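Local coordinates for putative polyphosphate kinase 2 family protein (Arthrobacter aurescens, PDB 3RHF) that probably acts as a polyphosphate kinase of the PPK2 family, transferring phosphate between polyphosphate and nucleotides on a P-loop-type alpha/beta/alpha scaffold, at residues Leu78-Met83 against Ile255-Leu260; His94-Met99 against Val135-Arg140; Gly178-Lys183 against Leu262-Gly267. All blocks are in the same frame, centred on the assembly; numbering follows the deposited sequence.

Contact 1: residues Leu78-Met83 against Ile255-Leu260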
loop_
_atom_site.group_PDB
_atom_site.type_symbol
_atom_site.label_atom_id
_atom_site.label_comp_id
_atom_site.label_asym_id
_atom_site.label_seq_id
_atom_site.Cartn_x
_atom_site.Cartn_y
_atom_site.Cartn_z
ATOM N N LEU A 78 7.347 -12.231 0.495
ATOM C CA LEU A 78 6.342 -12.954 -0.208
ATOM C C LEU A 78 6.608 -12.831 -1.690
ATOM O O LEU A 78 6.645 -11.702 -2.222
ATOM C CB LEU A 78 4.991 -12.368 0.114
ATOM C CG LEU A 78 3.738 -12.974 -0.541
ATOM C CD1 LEU A 78 3.482 -14.433 -0.064
ATOM C CD2 LEU A 78 2.533 -12.108 -0.239
ATOM N N ILE A 79 6.804 -13.988 -2.346
ATOM C CA ILE A 79 6.936 -14.088 -3.790
ATOM C C ILE A 79 5.703 -14.733 -4.394
ATOM O O ILE A 79 5.410 -15.910 -4.119
ATOM C CB ILE A 79 8.201 -14.951 -4.259
ATOM C CG1 ILE A 79 9.508 -14.342 -3.730
ATOM C CG2 ILE A 79 8.270 -14.990 -5.744
ATOM C CD1 ILE A 79 10.761 -15.137 -3.956
ATOM N N LEU A 80 5.041 -13.979 -5.272
ATOM C CA LEU A 80 3.940 -14.508 -6.081
ATOM C C LEU A 80 4.274 -14.710 -7.552
ATOM O O LEU A 80 4.716 -13.786 -8.210
ATOM C CB LEU A 80 2.757 -13.614 -6.013
ATOM C CG LEU A 80 2.213 -13.567 -4.611
ATOM C CD1 LEU A 80 1.424 -12.252 -4.484
ATOM C CD2 LEU A 80 1.361 -14.790 -4.325
ATOM N N GLN A 81 4.044 -15.921 -8.052
ATOM C CA GLN A 81 4.038 -16.183 -9.503
ATOM C C GLN A 81 2.722 -16.801 -9.889
ATOM O O GLN A 81 2.138 -17.587 -9.109
ATOM C CB GLN A 81 5.142 -17.162 -9.868
ATOM C CG GLN A 81 6.570 -16.653 -9.622
ATOM C CD GLN A 81 7.029 -15.733 -10.689
ATOM O OE1 GLN A 81 7.907 -14.923 -10.475
ATOM N NE2 GLN A 81 6.432 -15.834 -11.842
ATOM N N ALA A 82 2.257 -16.454 -11.088
ATOM C CA ALA A 82 1.060 -17.034 -11.666
ATOM C C ALA A 82 0.859 -16.567 -13.099
ATOM O O ALA A 82 1.345 -15.531 -13.467
ATOM C CB ALA A 82 -0.157 -16.686 -10.848
HETATM N N MSE A 83 0.093 -17.322 -13.877
HETATM C CA MSE A 83 -0.333 -16.911 -15.199
HETATM C C MSE A 83 -1.303 -15.730 -15.083
HETATM O O MSE A 83 -1.937 -15.539 -14.024
HETATM C CB MSE A 83 -1.043 -18.090 -15.888
HETATM C CG MSE A 83 -0.213 -19.367 -15.984
HETATM SE SE MSE A 83 1.450 -19.175 -17.051
HETATM C CE MSE A 83 0.651 -18.571 -18.751
ATOM N N ILE A 255 -7.308 -16.689 1.270
ATOM C CA ILE A 255 -7.074 -17.147 2.623
ATOM C C ILE A 255 -5.892 -18.097 2.732
ATOM O O ILE A 255 -5.340 -18.279 3.803
ATOM C CB ILE A 255 -8.291 -17.796 3.262
ATOM C CG1 ILE A 255 -8.814 -18.981 2.409
ATOM C CG2 ILE A 255 -9.341 -16.758 3.521
ATOM C CD1 ILE A 255 -9.934 -19.785 3.099
ATOM N N ALA A 256 -5.488 -18.697 1.624
ATOM C CA ALA A 256 -4.361 -19.645 1.676
ATOM C C ALA A 256 -3.071 -18.820 1.693
ATOM O O ALA A 256 -2.153 -19.086 2.475
ATOM C CB ALA A 256 -4.409 -20.656 0.504
ATOM N N VAL A 257 -3.038 -17.785 0.860
ATOM C CA VAL A 257 -1.907 -16.894 0.858
ATOM C C VAL A 257 -1.820 -16.238 2.207
ATOM O O VAL A 257 -0.763 -16.281 2.863
ATOM C CB VAL A 257 -1.910 -15.885 -0.293
ATOM C CG1 VAL A 257 -0.769 -14.917 -0.100
ATOM C CG2 VAL A 257 -1.675 -16.590 -1.636
ATOM N N GLN A 258 -2.926 -15.692 2.689
ATOM C CA GLN A 258 -2.838 -15.038 3.998
ATOM C C GLN A 258 -2.409 -15.947 5.130
ATOM O O GLN A 258 -1.604 -15.534 5.974
ATOM C CB GLN A 258 -4.080 -14.181 4.363
ATOM C CG GLN A 258 -3.771 -12.750 3.960
ATOM C CD GLN A 258 -4.851 -11.737 4.204
ATOM O OE1 GLN A 258 -5.208 -10.984 3.290
ATOM N NE2 GLN A 258 -5.336 -11.648 5.454
ATOM N N GLN A 259 -2.879 -17.185 5.145
ATOM C CA GLN A 259 -2.538 -18.077 6.276
ATOM C C GLN A 259 -1.094 -18.458 6.191
ATOM O O GLN A 259 -0.436 -18.630 7.202
ATOM C CB GLN A 259 -3.425 -19.318 6.348
ATOM C CG GLN A 259 -3.449 -20.011 7.710
ATOM C CD GLN A 259 -4.040 -19.154 8.807
ATOM O OE1 GLN A 259 -5.148 -18.626 8.699
ATOM N NE2 GLN A 259 -3.305 -19.013 9.881
ATOM N N LEU A 260 -0.565 -18.519 4.983
ATOM C CA LEU A 260 0.875 -18.802 4.787
ATOM C C LEU A 260 1.757 -17.730 5.395
ATOM O O LEU A 260 2.748 -18.032 6.078
ATOM C CB LEU A 260 1.188 -18.932 3.293
ATOM C CG LEU A 260 0.967 -20.312 2.665
ATOM C CD1 LEU A 260 1.223 -20.191 1.187
ATOM C CD2 LEU A 260 1.848 -21.439 3.257
#
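L78 and V257 mark the closest backbone approach, with L78 CA 9.2 Å from V257 CA, a separation that leaves room for side chains from both partners between a strand and a helix. Residues 78-82 are extended, while 255-260 is one stretch of helix carrying the bond from Q259 N to I255 O. V257 is the hub. Its CG1 lies anti to the backbone N (chi1 174°), and its two methyls divide their work: CG1 meets CD1 of L78 at 4.3 Å, and CG2 meets CD2 of L80 at 4.4 Å. The two leucines arrive differently. L78 points toward the helix, whereas L80 sets out along the face of the helix and touches V257 only at CD2, CG being anti to the carbonyl carbon (chi1 -64°). Strand 75-82 is the middle one of the five parallel strands, in the order 2-3-1-4-5, and is the strand that in P-loop kinases leads into the phosphate-binding loop, here probably the turn before K88; A82 O bonds to K88 NZ. Helix 250-266 lies across strand 75-82, the adjacent 179-187 and the outermost 242-246. The distances, all above 4 Å, and the summed buried surface of 98 Å² indicate light van der Waals contact. Neighbours fill in the layer: L78 also rests on V182 and L80 on V184, both of strand 179-187. Q258 leaves the helix away from the strand, and its amide bonds to H94 through OE1 and to D54 through NE2.

Contact 2: residues His94-Met99 against Val135-Arg140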
loop_
_atom_site.group_PDB
_atom_site.type_symbol
_atom_site.label_atom_id
_atom_site.label_comp_id
_atom_site.label_asym_id
_atom_site.label_seq_id
_atom_site.Cartn_x
_atom_site.Cartn_y
_atom_site.Cartn_z
ATOM N N HIS A 94 -4.745 -7.227 -1.621
ATOM C CA HIS A 94 -5.437 -7.497 -0.384
ATOM C C HIS A 94 -4.438 -7.562 0.816
ATOM O O HIS A 94 -4.661 -6.954 1.882
ATOM C CB HIS A 94 -6.306 -8.754 -0.451
ATOM C CG HIS A 94 -7.188 -8.869 0.731
ATOM N ND1 HIS A 94 -6.747 -9.411 1.920
ATOM C CD2 HIS A 94 -8.427 -8.369 0.974
ATOM C CE1 HIS A 94 -7.702 -9.281 2.836
ATOM N NE2 HIS A 94 -8.728 -8.649 2.291
ATOM N N VAL A 95 -3.344 -8.296 0.617
ATOM C CA VAL A 95 -2.338 -8.518 1.638
ATOM C C VAL A 95 -1.706 -7.190 2.036
ATOM O O VAL A 95 -1.593 -6.856 3.189
ATOM C CB VAL A 95 -1.233 -9.449 1.109
ATOM C CG1 VAL A 95 -0.117 -9.527 2.125
ATOM C CG2 VAL A 95 -1.793 -10.868 0.784
ATOM N N VAL A 96 -1.294 -6.413 1.062
ATOM C CA VAL A 96 -0.741 -5.112 1.351
ATOM C C VAL A 96 -1.706 -4.209 2.085
ATOM O O VAL A 96 -1.328 -3.521 3.051
ATOM C CB VAL A 96 -0.226 -4.470 0.056
ATOM C CG1 VAL A 96 -0.050 -3.020 0.235
ATOM C CG2 VAL A 96 1.086 -5.170 -0.361
ATOM N N GLY A 97 -2.962 -4.253 1.702
ATOM C CA GLY A 97 -3.960 -3.429 2.345
ATOM C C GLY A 97 -4.332 -3.824 3.735
ATOM O O GLY A 97 -4.981 -3.079 4.433
ATOM N N ALA A 98 -3.988 -5.021 4.150
ATOM C CA ALA A 98 -4.238 -5.426 5.536
ATOM C C ALA A 98 -3.114 -4.880 6.377
ATOM O O ALA A 98 -3.238 -4.869 7.591
ATOM C CB ALA A 98 -4.296 -6.933 5.682
HETATM N N MSE A 99 -2.015 -4.448 5.747
HETATM C CA MSE A 99 -0.806 -4.020 6.473
HETATM C C MSE A 99 -0.659 -2.497 6.523
HETATM O O MSE A 99 -1.380 -1.775 5.844
HETATM C CB MSE A 99 0.412 -4.655 5.831
HETATM C CG MSE A 99 0.420 -6.129 6.024
HETATM SE SE MSE A 99 1.987 -7.009 5.294
HETATM C CE MSE A 99 1.690 -8.669 6.229
ATOM N N VAL A 135 8.034 -6.177 5.429
ATOM C CA VAL A 135 7.423 -7.249 4.631
ATOM C C VAL A 135 7.581 -6.869 3.202
ATOM O O VAL A 135 7.073 -5.859 2.749
ATOM C CB VAL A 135 5.919 -7.435 4.921
ATOM C CG1 VAL A 135 5.320 -8.420 3.929
ATOM C CG2 VAL A 135 5.702 -7.918 6.411
ATOM N N GLY A 136 8.317 -7.654 2.478
ATOM C CA GLY A 136 8.495 -7.383 1.050
ATOM C C GLY A 136 7.535 -8.222 0.242
ATOM O O GLY A 136 7.322 -9.429 0.550
ATOM N N VAL A 137 6.931 -7.607 -0.776
ATOM C CA VAL A 137 6.083 -8.366 -1.692
ATOM C C VAL A 137 6.578 -8.212 -3.107
ATOM O O VAL A 137 6.679 -7.092 -3.627
ATOM C CB VAL A 137 4.600 -7.985 -1.571
ATOM C CG1 VAL A 137 3.796 -8.678 -2.694
ATOM C CG2 VAL A 137 4.059 -8.328 -0.166
ATOM N N PHE A 138 6.887 -9.365 -3.709
ATOM C CA PHE A 138 7.261 -9.483 -5.127
ATOM C C PHE A 138 6.080 -10.043 -5.965
ATOM O O PHE A 138 5.775 -11.256 -5.928
ATOM C CB PHE A 138 8.468 -10.421 -5.314
ATOM C CG PHE A 138 9.833 -9.840 -4.926
ATOM C CD1 PHE A 138 9.997 -8.539 -4.460
ATOM C CD2 PHE A 138 10.964 -10.638 -5.059
ATOM C CE1 PHE A 138 11.296 -8.036 -4.116
ATOM C CE2 PHE A 138 12.235 -10.172 -4.696
ATOM C CZ PHE A 138 12.401 -8.867 -4.224
ATOM N N ASP A 139 5.406 -9.128 -6.671
ATOM C CA ASP A 139 4.502 -9.487 -7.763
ATOM C C ASP A 139 5.334 -9.748 -9.039
ATOM O O ASP A 139 5.810 -8.824 -9.694
ATOM C CB ASP A 139 3.437 -8.400 -7.973
ATOM C CG ASP A 139 2.434 -8.735 -9.068
ATOM O OD1 ASP A 139 2.681 -9.700 -9.787
ATOM O OD2 ASP A 139 1.395 -8.038 -9.221
ATOM N N ARG A 140 5.443 -11.041 -9.363
ATOM C CA ARG A 140 6.485 -11.611 -10.215
ATOM C C ARG A 140 7.842 -11.427 -9.543
ATOM O O ARG A 140 7.954 -10.654 -8.603
ATOM C CB ARG A 140 6.474 -11.029 -11.622
ATOM C CG ARG A 140 5.182 -11.216 -12.349
ATOM C CD ARG A 140 5.275 -10.490 -13.668
ATOM N NE ARG A 140 4.086 -10.657 -14.480
ATOM C CZ ARG A 140 2.996 -9.894 -14.424
ATOM N NH1 ARG A 140 1.985 -10.181 -15.239
ATOM N NH2 ARG A 140 2.893 -8.863 -13.573
#
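M99, modelled as selenomethionine just after helix 88-98, holds CG anti to its carbonyl carbon (chi1 -67°) and runs extended beyond it, which carries the selenium to V135, itself turned with CG1 anti to the backbone N (chi1 172°). The contact belongs to a beta-alpha-beta crossover: helix 88-98 links strands 75-82 and 104-108, which run parallel, with strand 135-139 between them in the sheet. The helix packs on that middle strand, V96 CA being 8.1 Å from V137 CA. Three residues before M99, on the helix itself, V96 meets V137 methyl to methyl, CG2 to CG2 at 4.3 Å. Both pairs are buried and apolar, and V104 of strand 104-108 touches V96 and M99 alike. Strand 135-139 ends at D139, which probably corresponds to the Walker B aspartate of P-loop proteins; D139 packs on K88, and R140 forms a salt bridge with D84. P101 of the second subunit packs on V96. The side chains of M99 and V135 cross at about a right angle. M99 SE sits 3.9 Å from V135 CG1 and 4.0 Å from both V135 CB and V135 CG2, while M99 CE lies 4.1 Å from V135 CG2.

Contact 3: residues Gly178-Lys183 against Leu262-Gly267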
loop_
_atom_site.group_PDB
_atom_site.type_symbol
_atom_site.label_atom_id
_atom_site.label_comp_id
_atom_site.label_asym_id
_atom_site.label_seq_id
_atom_site.Cartn_x
_atom_site.Cartn_y
_atom_site.Cartn_z
ATOM N N GLY A 178 18.377 -13.109 7.663
ATOM C CA GLY A 178 17.123 -12.788 8.393
ATOM C C GLY A 178 15.761 -12.919 7.694
ATOM O O GLY A 178 14.727 -12.927 8.363
ATOM N N THR A 179 15.764 -13.071 6.372
ATOM C CA THR A 179 14.549 -13.105 5.588
ATOM C C THR A 179 13.874 -14.440 5.640
ATOM O O THR A 179 14.500 -15.426 5.351
ATOM C CB THR A 179 14.877 -12.835 4.148
ATOM O OG1 THR A 179 15.564 -11.580 4.075
ATOM C CG2 THR A 179 13.613 -12.758 3.313
ATOM N N THR A 180 12.614 -14.486 6.040
ATOM C CA THR A 180 11.801 -15.669 5.791
ATOM C C THR A 180 11.107 -15.556 4.440
ATOM O O THR A 180 10.307 -14.628 4.217
ATOM C CB THR A 180 10.752 -15.892 6.867
ATOM O OG1 THR A 180 11.410 -16.017 8.139
ATOM C CG2 THR A 180 9.963 -17.188 6.573
ATOM N N ILE A 181 11.369 -16.518 3.550
ATOM C CA ILE A 181 10.867 -16.414 2.174
ATOM C C ILE A 181 9.667 -17.274 1.997
ATOM O O ILE A 181 9.762 -18.477 2.106
ATOM C CB ILE A 181 11.941 -16.812 1.088
ATOM C CG1 ILE A 181 13.124 -15.842 1.134
ATOM C CG2 ILE A 181 11.299 -16.899 -0.365
ATOM C CD1 ILE A 181 14.388 -16.356 0.385
ATOM N N VAL A 182 8.541 -16.649 1.688
ATOM C CA VAL A 182 7.298 -17.368 1.387
ATOM C C VAL A 182 6.987 -17.354 -0.113
ATOM O O VAL A 182 6.566 -16.305 -0.638
ATOM C CB VAL A 182 6.126 -16.739 2.101
ATOM C CG1 VAL A 182 4.859 -17.324 1.583
ATOM C CG2 VAL A 182 6.241 -16.967 3.611
ATOM N N LYS A 183 7.160 -18.495 -0.794
ATOM C CA LYS A 183 6.967 -18.555 -2.241
ATOM C C LYS A 183 5.604 -19.188 -2.584
ATOM O O LYS A 183 5.264 -20.269 -2.101
ATOM C CB LYS A 183 8.097 -19.334 -2.928
ATOM C CG LYS A 183 9.494 -18.802 -2.628
ATOM C CD LYS A 183 10.584 -19.302 -3.623
ATOM C CE LYS A 183 10.897 -20.823 -3.540
ATOM N NZ LYS A 183 12.358 -21.192 -3.666
ATOM N N LEU A 262 0.715 -15.562 7.775
ATOM C CA LEU A 262 0.543 -15.544 9.261
ATOM C C LEU A 262 1.352 -16.636 9.948
ATOM O O LEU A 262 1.892 -16.402 11.017
ATOM C CB LEU A 262 -0.933 -15.667 9.700
ATOM C CG LEU A 262 -1.810 -14.508 9.211
ATOM C CD1 LEU A 262 -3.299 -14.928 9.091
ATOM C CD2 LEU A 262 -1.697 -13.271 10.083
ATOM N N ASP A 263 1.376 -17.830 9.338
ATOM C CA ASP A 263 2.077 -18.968 9.903
ATOM C C ASP A 263 3.604 -18.725 9.824
ATOM O O ASP A 263 4.313 -19.069 10.739
ATOM C CB ASP A 263 1.692 -20.248 9.167
ATOM C CG ASP A 263 0.207 -20.709 9.426
ATOM O OD1 ASP A 263 -0.578 -20.099 10.221
ATOM O OD2 ASP A 263 -0.166 -21.756 8.817
ATOM N N ALA A 264 4.087 -18.125 8.733
ATOM C CA ALA A 264 5.499 -17.718 8.596
ATOM C C ALA A 264 5.876 -16.659 9.665
ATOM O O ALA A 264 6.910 -16.763 10.310
ATOM C CB ALA A 264 5.771 -17.181 7.199
ATOM N N LEU A 265 5.011 -15.673 9.850
ATOM C CA LEU A 265 5.215 -14.647 10.828
ATOM C C LEU A 265 5.107 -15.163 12.243
ATOM O O LEU A 265 5.800 -14.688 13.116
ATOM C CB LEU A 265 4.195 -13.557 10.638
ATOM C CG LEU A 265 4.418 -12.650 9.466
ATOM C CD1 LEU A 265 3.254 -11.857 9.086
ATOM C CD2 LEU A 265 5.531 -11.746 9.846
ATOM N N GLY A 266 4.227 -16.126 12.474
ATOM C CA GLY A 266 4.051 -16.751 13.801
ATOM C C GLY A 266 5.244 -17.612 14.183
ATOM O O GLY A 266 5.501 -17.860 15.353
ATOM N N GLY A 267 5.981 -18.063 13.174
ATOM C CA GLY A 267 7.180 -18.843 13.378
ATOM C C GLY A 267 8.327 -17.940 13.763
ATOM O O GLY A 267 9.384 -18.422 14.098
#
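T180 and V182 are the residues of segment 178-183 that meet A264, and the chain prepares for them from its first residue. G178 leaves helix 157-176 through a Schellman motif, its positive phi of 112° turning the backbone into strand 179-187. T179 takes no part in the join; its OG1 makes a weak hydrogen bond to L174 O of helix 157-176. At T180 the strand comes nearest, T180 CA lying 7.2 Å from A264 CA. T180 points toward the helix; its hydroxyl stands beside the backbone N (chi1 -58°), which leaves the methyl CG2 anti to that N and 4.2 Å from A264 CB. I181 turns away and packs on helix 157-176, on the opposite layer of the three-layer sandwich. V182 points back toward helix 250-266, and here the approach is tightest, V182 CG2 to A264 CB at 3.6 Å. That methyl lies anti to the carbonyl carbon, beside the backbone N (chi1 170° for CG1). The ammonium group of K183 forms a salt bridge with E171 and a cation-pi contact with W242. The two residues in touch are thus one strand repeat apart, and a single CB of the helix is met by both. A triethylene glycol, probably from the crystallisation liquor, lies about 4 Å from the A264 side chain. With three methyl carbons as the touching atoms, the chemistry implies a purely dispersive join, and the close spacing is consistent with the short side chain of A264 allowing the last turns of the helix to settle near the sheet.

In the fold
All three contacts set a helix on one sheet, and all three are apolar. Contacts 1 and 3 share helix 250-266, which lies over neighbouring strands 75-82 and 179-187; L78 CD1 and V182 CG1, 3.6 Å apart, join them. Contact 2 sets helix 88-98 and the residue just after it on strand 135-139, the neighbour of strand 75-82 on its other side, and meets contact 1 where L78 CD2 packs 4.1 Å from V137 CG2. Contact 1 is the most central, about 4 Å from the chain centre, and contact 2 is also fully buried; contact 3, about 11 Å out, is partly exposed. Valine and leucine branches with one long selenomethionine fill the inner two, whereas alanine accompanies a closer approach in contact 3.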